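Local atomic coordinates of uncharacterized protein (Pyrococcus horikoshii, PDB entry 1ZJJ), a protein that probably acts as a magnesium-dependent phosphatase of the haloacid dehalogenase superfamily, its precise substrate being unknown. Residues Arg23-Ile26 and Glu27-Glu31; Ile59-Ser63 and Ser64-Thr68. All coordinates share one frame; numbering follows the deposited sequence.

Contact 1: Arg23-Ile26 and Glu27-Glu31; sequences RELI and EFLKE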
ATOM      1  N   ARG B  23     -29.310 -24.514  -2.099  1.00 24.79           N
ATOM      2  CA  ARG B  23     -30.432 -24.677  -1.166  1.00 25.01           C
ATOM      3  C   ARG B  23     -30.551 -26.135  -0.726  1.00 24.99           C
ATOM      4  O   ARG B  23     -30.795 -26.420   0.446  1.00 24.28           O
ATOM      5  CB  ARG B  23     -31.756 -24.237  -1.802  1.00 27.14           C
ATOM      6  CG  ARG B  23     -32.951 -24.299  -0.848  1.00 29.78           C
ATOM      7  CD  ARG B  23     -34.270 -24.114  -1.600  1.00 32.28           C
ATOM      8  NE  ARG B  23     -34.620 -25.273  -2.421  1.00 34.95           N
ATOM      9  CZ  ARG B  23     -35.157 -26.395  -1.957  1.00 37.06           C
ATOM     10  NH1 ARG B  23     -35.415 -26.529  -0.665  1.00 38.04           N
ATOM     11  NH2 ARG B  23     -35.445 -27.382  -2.795  1.00 38.08           N
ATOM     12  N   GLU B  24     -30.384 -27.049  -1.681  1.00 24.54           N
ATOM     13  CA  GLU B  24     -30.460 -28.470  -1.372  1.00 23.75           C
ATOM     14  C   GLU B  24     -29.403 -28.873  -0.382  1.00 21.89           C
ATOM     15  O   GLU B  24     -29.693 -29.591   0.560  1.00 21.56           O
ATOM     16  CB  GLU B  24     -30.328 -29.344  -2.628  1.00 24.43           C
ATOM     17  CG  GLU B  24     -31.605 -29.469  -3.407  1.00 29.54           C
ATOM     18  CD  GLU B  24     -31.742 -28.420  -4.491  1.00 32.24           C
ATOM     19  OE1 GLU B  24     -31.092 -27.354  -4.431  1.00 32.33           O
ATOM     20  OE2 GLU B  24     -32.519 -28.671  -5.431  1.00 35.34           O
ATOM     21  N   LEU B  25     -28.181 -28.405  -0.609  1.00 21.61           N
ATOM     22  CA  LEU B  25     -27.075 -28.700   0.284  1.00 21.30           C
ATOM     23  C   LEU B  25     -27.424 -28.268   1.701  1.00 21.43           C
ATOM     24  O   LEU B  25     -27.352 -29.064   2.629  1.00 20.86           O
ATOM     25  CB  LEU B  25     -25.814 -27.964  -0.165  1.00 20.73           C
ATOM     26  CG  LEU B  25     -24.634 -28.047   0.825  1.00 19.11           C
ATOM     27  CD1 LEU B  25     -24.279 -29.505   1.125  1.00 18.75           C
ATOM     28  CD2 LEU B  25     -23.441 -27.318   0.239  1.00 21.02           C
ATOM     29  N   ILE B  26     -27.798 -27.003   1.857  1.00 22.30           N
ATOM     30  CA  ILE B  26     -28.156 -26.463   3.162  1.00 24.96           C
ATOM     31  C   ILE B  26     -29.332 -27.212   3.798  1.00 25.71           C
ATOM     32  O   ILE B  26     -29.353 -27.424   5.012  1.00 25.21           O
ATOM     33  CB  ILE B  26     -28.487 -24.951   3.062  1.00 25.49           C
ATOM     34  CG1 ILE B  26     -27.259 -24.182   2.564  1.00 26.42           C
ATOM     35  CG2 ILE B  26     -28.917 -24.420   4.418  1.00 28.49           C
ATOM     36  CD1 ILE B  26     -26.018 -24.362   3.438  1.00 27.59           C
ATOM     37  N   GLU B  27     -30.311 -27.617   2.992  1.00 27.01           N
ATOM     38  CA  GLU B  27     -31.444 -28.360   3.535  1.00 28.55           C
ATOM     39  C   GLU B  27     -30.977 -29.738   3.969  1.00 27.72           C
ATOM     40  O   GLU B  27     -31.520 -30.336   4.900  1.00 27.97           O
ATOM     41  CB  GLU B  27     -32.571 -28.504   2.504  1.00 33.11           C
ATOM     42  CG  GLU B  27     -33.740 -27.584   2.784  1.00 37.58           C
ATOM     43  CD  GLU B  27     -33.994 -27.438   4.273  1.00 39.99           C
ATOM     44  OE1 GLU B  27     -34.302 -28.452   4.940  1.00 41.70           O
ATOM     45  OE2 GLU B  27     -33.869 -26.303   4.780  1.00 43.67           O
ATOM     46  N   PHE B  28     -29.951 -30.233   3.290  1.00 25.95           N
ATOM     47  CA  PHE B  28     -29.391 -31.538   3.600  1.00 24.44           C
ATOM     48  C   PHE B  28     -28.589 -31.528   4.906  1.00 25.42           C
ATOM     49  O   PHE B  28     -28.697 -32.450   5.715  1.00 24.15           O
ATOM     50  CB  PHE B  28     -28.488 -32.003   2.453  1.00 22.97           C
ATOM     51  CG  PHE B  28     -27.783 -33.295   2.728  1.00 21.73           C
ATOM     52  CD1 PHE B  28     -28.479 -34.500   2.733  1.00 21.03           C
ATOM     53  CD2 PHE B  28     -26.424 -33.306   3.000  1.00 22.29           C
ATOM     54  CE1 PHE B  28     -27.825 -35.696   3.005  1.00 20.93           C
ATOM     55  CE2 PHE B  28     -25.758 -34.499   3.272  1.00 23.98           C
ATOM     56  CZ  PHE B  28     -26.459 -35.697   3.276  1.00 21.17           C
ATOM     57  N   LEU B  29     -27.778 -30.493   5.107  1.00 24.86           N
ATOM     58  CA  LEU B  29     -26.971 -30.406   6.318  1.00 25.31           C
ATOM     59  C   LEU B  29     -27.858 -30.391   7.565  1.00 25.93           C
ATOM     60  O   LEU B  29     -27.533 -31.010   8.581  1.00 27.96           O
ATOM     61  CB  LEU B  29     -26.080 -29.158   6.267  1.00 22.18           C
ATOM     62  CG  LEU B  29     -25.124 -29.132   5.071  1.00 22.28           C
ATOM     63  CD1 LEU B  29     -24.266 -27.879   5.119  1.00 22.70           C
ATOM     64  CD2 LEU B  29     -24.251 -30.385   5.093  1.00 20.12           C
ATOM     65  N   LYS B  30     -28.979 -29.689   7.476  1.00 28.09           N
ATOM     66  CA  LYS B  30     -29.924 -29.602   8.585  1.00 31.91           C
ATOM     67  C   LYS B  30     -30.560 -30.960   8.876  1.00 33.07           C
ATOM     68  O   LYS B  30     -30.766 -31.329  10.034  1.00 33.68           O
ATOM     69  CB  LYS B  30     -31.003 -28.575   8.253  1.00 32.54           C
ATOM     70  CG  LYS B  30     -30.450 -27.174   8.126  1.00 34.95           C
ATOM     71  CD  LYS B  30     -31.489 -26.162   7.689  1.00 36.33           C
ATOM     72  CE  LYS B  30     -30.945 -24.760   7.911  1.00 38.74           C
ATOM     73  NZ  LYS B  30     -31.763 -23.689   7.280  1.00 40.55           N
ATOM     74  N   GLU B  31     -30.867 -31.700   7.817  1.00 33.78           N
ATOM     75  CA  GLU B  31     -31.470 -33.024   7.938  1.00 33.66           C
ATOM     76  C   GLU B  31     -30.512 -33.989   8.635  1.00 33.38           C
ATOM     77  O   GLU B  31     -30.926 -34.811   9.455  1.00 33.69           O
ATOM     78  CB  GLU B  31     -31.815 -33.556   6.543  1.00 34.74           C
ATOM     79  CG  GLU B  31     -32.367 -34.978   6.507  1.00 35.49           C
ATOM     80  CD  GLU B  31     -32.355 -35.567   5.106  1.00 35.82           C
ATOM     81  OE1 GLU B  31     -32.888 -36.679   4.910  1.00 33.24           O
ATOM     82  OE2 GLU B  31     -31.804 -34.915   4.195  1.00 38.39           O
TER
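Leu25 and Leu29 meet one helical turn apart through different first torsions: CG of Leu25 stands anti to the backbone N (chi1 172°), whereas CG of Leu29 lies beside its own N (chi1 -59°). Leu25 thereby leans forward along the helix, and its CD1 comes to 4.1 Å from both CG and CD2 of Leu29. Ile26 adds a looser methyl contact from the neighbouring position, CD1 to CD1 of Leu29 at 4.3 Å. Beneath these side chains run the i to i+4 bonds of an alpha helix. Leu29 N reaches Leu25 O at 2.9 Å, and Glu27 N bonds Arg23 O at the same distance; the bond from Lys30 N to Ile26 O is weak at 3.4 Å.

Helix 22-31 leads into strand 36-40 of the parallel sheet in the Rossmann-like HAD core, and its apolar side faces that sheet. Leu29 touches Ile4 and Phe6 on strand 2-6 as well as Phe36, while Phe28 turns to Leu260 and Lys261 of helix 256-261.

On the exposed flank, Lys30 stretches its chain past Ile26, with CG 3.3 Å from Ile26 O and CE beside the CG2 methyl. NH1 of Arg23 comes to 4.0 Å from CG of Glu27, touching the aliphatic part of that side chain. The guanidinium and carboxylate planes are turned only 12° apart, but NH1 of Arg23 stays 5.7 Å from OE2 of Glu27.

Contact 2: Ile59-Ser63 and Ser64-Thr68; sequences IDVSS and SIIIT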
ATOM      1  N   ILE B  59     -30.967 -18.533  -0.773  1.00 25.94           N
ATOM      2  CA  ILE B  59     -30.499 -19.149   0.459  1.00 24.32           C
ATOM      3  C   ILE B  59     -31.020 -18.502   1.742  1.00 23.22           C
ATOM      4  O   ILE B  59     -30.861 -17.301   1.947  1.00 21.83           O
ATOM      5  CB  ILE B  59     -28.975 -19.109   0.491  1.00 24.88           C
ATOM      6  CG1 ILE B  59     -28.444 -19.804  -0.768  1.00 28.16           C
ATOM      7  CG2 ILE B  59     -28.466 -19.811   1.739  1.00 25.39           C
ATOM      8  CD1 ILE B  59     -27.314 -19.074  -1.499  1.00 27.30           C
ATOM      9  N   ASP B  60     -31.596 -19.317   2.624  1.00 23.67           N
ATOM     10  CA  ASP B  60     -32.126 -18.810   3.888  1.00 23.17           C
ATOM     11  C   ASP B  60     -31.374 -19.381   5.088  1.00 21.36           C
ATOM     12  O   ASP B  60     -31.474 -20.569   5.386  1.00 22.20           O
ATOM     13  CB  ASP B  60     -33.614 -19.149   4.011  1.00 23.36           C
ATOM     14  CG  ASP B  60     -34.291 -18.405   5.147  1.00 24.88           C
ATOM     15  OD1 ASP B  60     -33.611 -18.032   6.130  1.00 23.44           O
ATOM     16  OD2 ASP B  60     -35.517 -18.198   5.056  1.00 25.56           O
ATOM     17  N   VAL B  61     -30.618 -18.526   5.772  1.00 20.18           N
ATOM     18  CA  VAL B  61     -29.872 -18.932   6.956  1.00 19.74           C
ATOM     19  C   VAL B  61     -29.865 -17.771   7.938  1.00 20.79           C
ATOM     20  O   VAL B  61     -30.007 -16.609   7.547  1.00 20.32           O
ATOM     21  CB  VAL B  61     -28.401 -19.291   6.629  1.00 20.42           C
ATOM     22  CG1 VAL B  61     -28.350 -20.443   5.620  1.00 20.83           C
ATOM     23  CG2 VAL B  61     -27.666 -18.060   6.103  1.00 19.80           C
ATOM     24  N   SER B  62     -29.702 -18.091   9.213  1.00 21.12           N
ATOM     25  CA  SER B  62     -29.672 -17.072  10.252  1.00 21.22           C
ATOM     26  C   SER B  62     -28.364 -16.282  10.199  1.00 21.28           C
ATOM     27  O   SER B  62     -27.301 -16.840   9.935  1.00 20.01           O
ATOM     28  CB  SER B  62     -29.820 -17.738  11.618  1.00 20.84           C
ATOM     29  OG  SER B  62     -29.704 -16.794  12.658  1.00 19.05           O
ATOM     30  N   SER B  63     -28.444 -14.978  10.439  1.00 21.91           N
ATOM     31  CA  SER B  63     -27.249 -14.146  10.439  1.00 21.89           C
ATOM     32  C   SER B  63     -26.329 -14.611  11.575  1.00 21.22           C
ATOM     33  O   SER B  63     -25.160 -14.234  11.635  1.00 21.46           O
ATOM     34  CB  SER B  63     -27.628 -12.677  10.651  1.00 22.33           C
ATOM     35  OG  SER B  63     -28.229 -12.500  11.924  1.00 22.09           O
ATOM     36  N   SER B  64     -26.851 -15.443  12.470  1.00 20.71           N
ATOM     37  CA  SER B  64     -26.044 -15.927  13.587  1.00 21.08           C
ATOM     38  C   SER B  64     -24.934 -16.900  13.175  1.00 21.62           C
ATOM     39  O   SER B  64     -23.978 -17.096  13.922  1.00 19.44           O
ATOM     40  CB  SER B  64     -26.925 -16.572  14.665  1.00 23.28           C
ATOM     41  OG  SER B  64     -27.440 -17.821  14.247  1.00 25.29           O
ATOM     42  N   ILE B  65     -25.046 -17.516  12.002  1.00 20.49           N
ATOM     43  CA  ILE B  65     -23.987 -18.420  11.574  1.00 20.21           C
ATOM     44  C   ILE B  65     -23.124 -17.786  10.485  1.00 18.62           C
ATOM     45  O   ILE B  65     -22.316 -18.460   9.849  1.00 20.57           O
ATOM     46  CB  ILE B  65     -24.550 -19.794  11.094  1.00 22.75           C
ATOM     47  CG1 ILE B  65     -25.561 -19.608   9.962  1.00 24.64           C
ATOM     48  CG2 ILE B  65     -25.196 -20.517  12.259  1.00 24.35           C
ATOM     49  CD1 ILE B  65     -24.942 -19.393   8.607  1.00 23.93           C
ATOM     50  N   ILE B  66     -23.304 -16.485  10.273  1.00 18.69           N
ATOM     51  CA  ILE B  66     -22.524 -15.744   9.279  1.00 17.81           C
ATOM     52  C   ILE B  66     -21.414 -14.965   9.988  1.00 18.92           C
ATOM     53  O   ILE B  66     -21.681 -14.002  10.708  1.00 20.26           O
ATOM     54  CB  ILE B  66     -23.392 -14.733   8.494  1.00 17.78           C
ATOM     55  CG1 ILE B  66     -24.499 -15.473   7.737  1.00 16.18           C
ATOM     56  CG2 ILE B  66     -22.513 -13.930   7.520  1.00 16.63           C
ATOM     57  CD1 ILE B  66     -25.437 -14.562   6.947  1.00 13.47           C
ATOM     58  N   ILE B  67     -20.171 -15.386   9.782  1.00 19.45           N
ATOM     59  CA  ILE B  67     -19.026 -14.734  10.411  1.00 19.37           C
ATOM     60  C   ILE B  67     -18.259 -13.895   9.402  1.00 19.49           C
ATOM     61  O   ILE B  67     -17.750 -14.411   8.408  1.00 17.84           O
ATOM     62  CB  ILE B  67     -18.064 -15.775  11.010  1.00 20.35           C
ATOM     63  CG1 ILE B  67     -18.830 -16.695  11.958  1.00 19.04           C
ATOM     64  CG2 ILE B  67     -16.919 -15.076  11.737  1.00 23.01           C
ATOM     65  CD1 ILE B  67     -18.022 -17.875  12.422  1.00 21.02           C
ATOM     66  N   THR B  68     -18.187 -12.596   9.668  1.00 16.82           N
ATOM     67  CA  THR B  68     -17.478 -11.667   8.802  1.00 16.83           C
ATOM     68  C   THR B  68     -16.163 -11.310   9.490  1.00 17.03           C
ATOM     69  O   THR B  68     -16.031 -11.465  10.710  1.00 16.35           O
ATOM     70  CB  THR B  68     -18.279 -10.374   8.601  1.00 17.48           C
ATOM     71  OG1 THR B  68     -18.465  -9.733   9.871  1.00 19.15           O
ATOM     72  CG2 THR B  68     -19.648 -10.678   7.994  1.00 19.73           C
TER
HETATM   73  O   HOH W   1     -22.978 -13.460  13.032  1.00 18.56           O
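Ile65 N bonds Ser62 O at 3.1 Å and Ile66 N bonds Ser63 O at 3.2 Å, two successive i to i+3 links that coil the backbone into a short 3-10-like turn. Both amides approach from above the carbonyl plane, the second 71° out of it, although the N-H of Ile65 points almost straight at its acceptor. This turn delivers the chain from the loop after helix 47-56 into strand 66-68, an outermost strand within the chain's parallel sheet in the HAD core.

Val61 and Ile65 cross at about a right angle, CG2 of Val61 lying 3.9 Å from CD1 of Ile65. That meeting depends on Ile65 placing CG1 between its backbone N and carbonyl carbon (chi1 57°), which also lays CG1 against Ser62 O at 3.3 Å. Ile66 reaches the same valine methyl more loosely, with its CD1. Phe38 of strand 36-40 touches both Val61 and Ile65, whereas Tyr50 of helix 47-56 meets Ile66.

Ser62 and Ser64 are both exposed, and Ser62 OG and Ser64 OG lie 3.0 Å apart. A water spans the turn and the start of the strand, donating to Ser63 O and to Ile66 O at 2.7 Å each.

How the contacts relate
Contact 1 and contact 2 are both partly buried, and both pack on the same parallel sheet: Phe38 of strand 36-40 receives Ile26 from contact 1 and Val61 and Ile65 from contact 2. Contact 1, farther from the chain's centre, repeats i to i+4 bonds along a regular helix and keeps its charged groups on the exposed side. Contact 2 instead uses i to i+3 bonds and a bridging water where a loop becomes a strand, with serines at its surface. The two meet directly, CG2 of Ile26 packing 4.2 Å from CG1 of Val61, while NZ of Lys30 lies near Asp60 O.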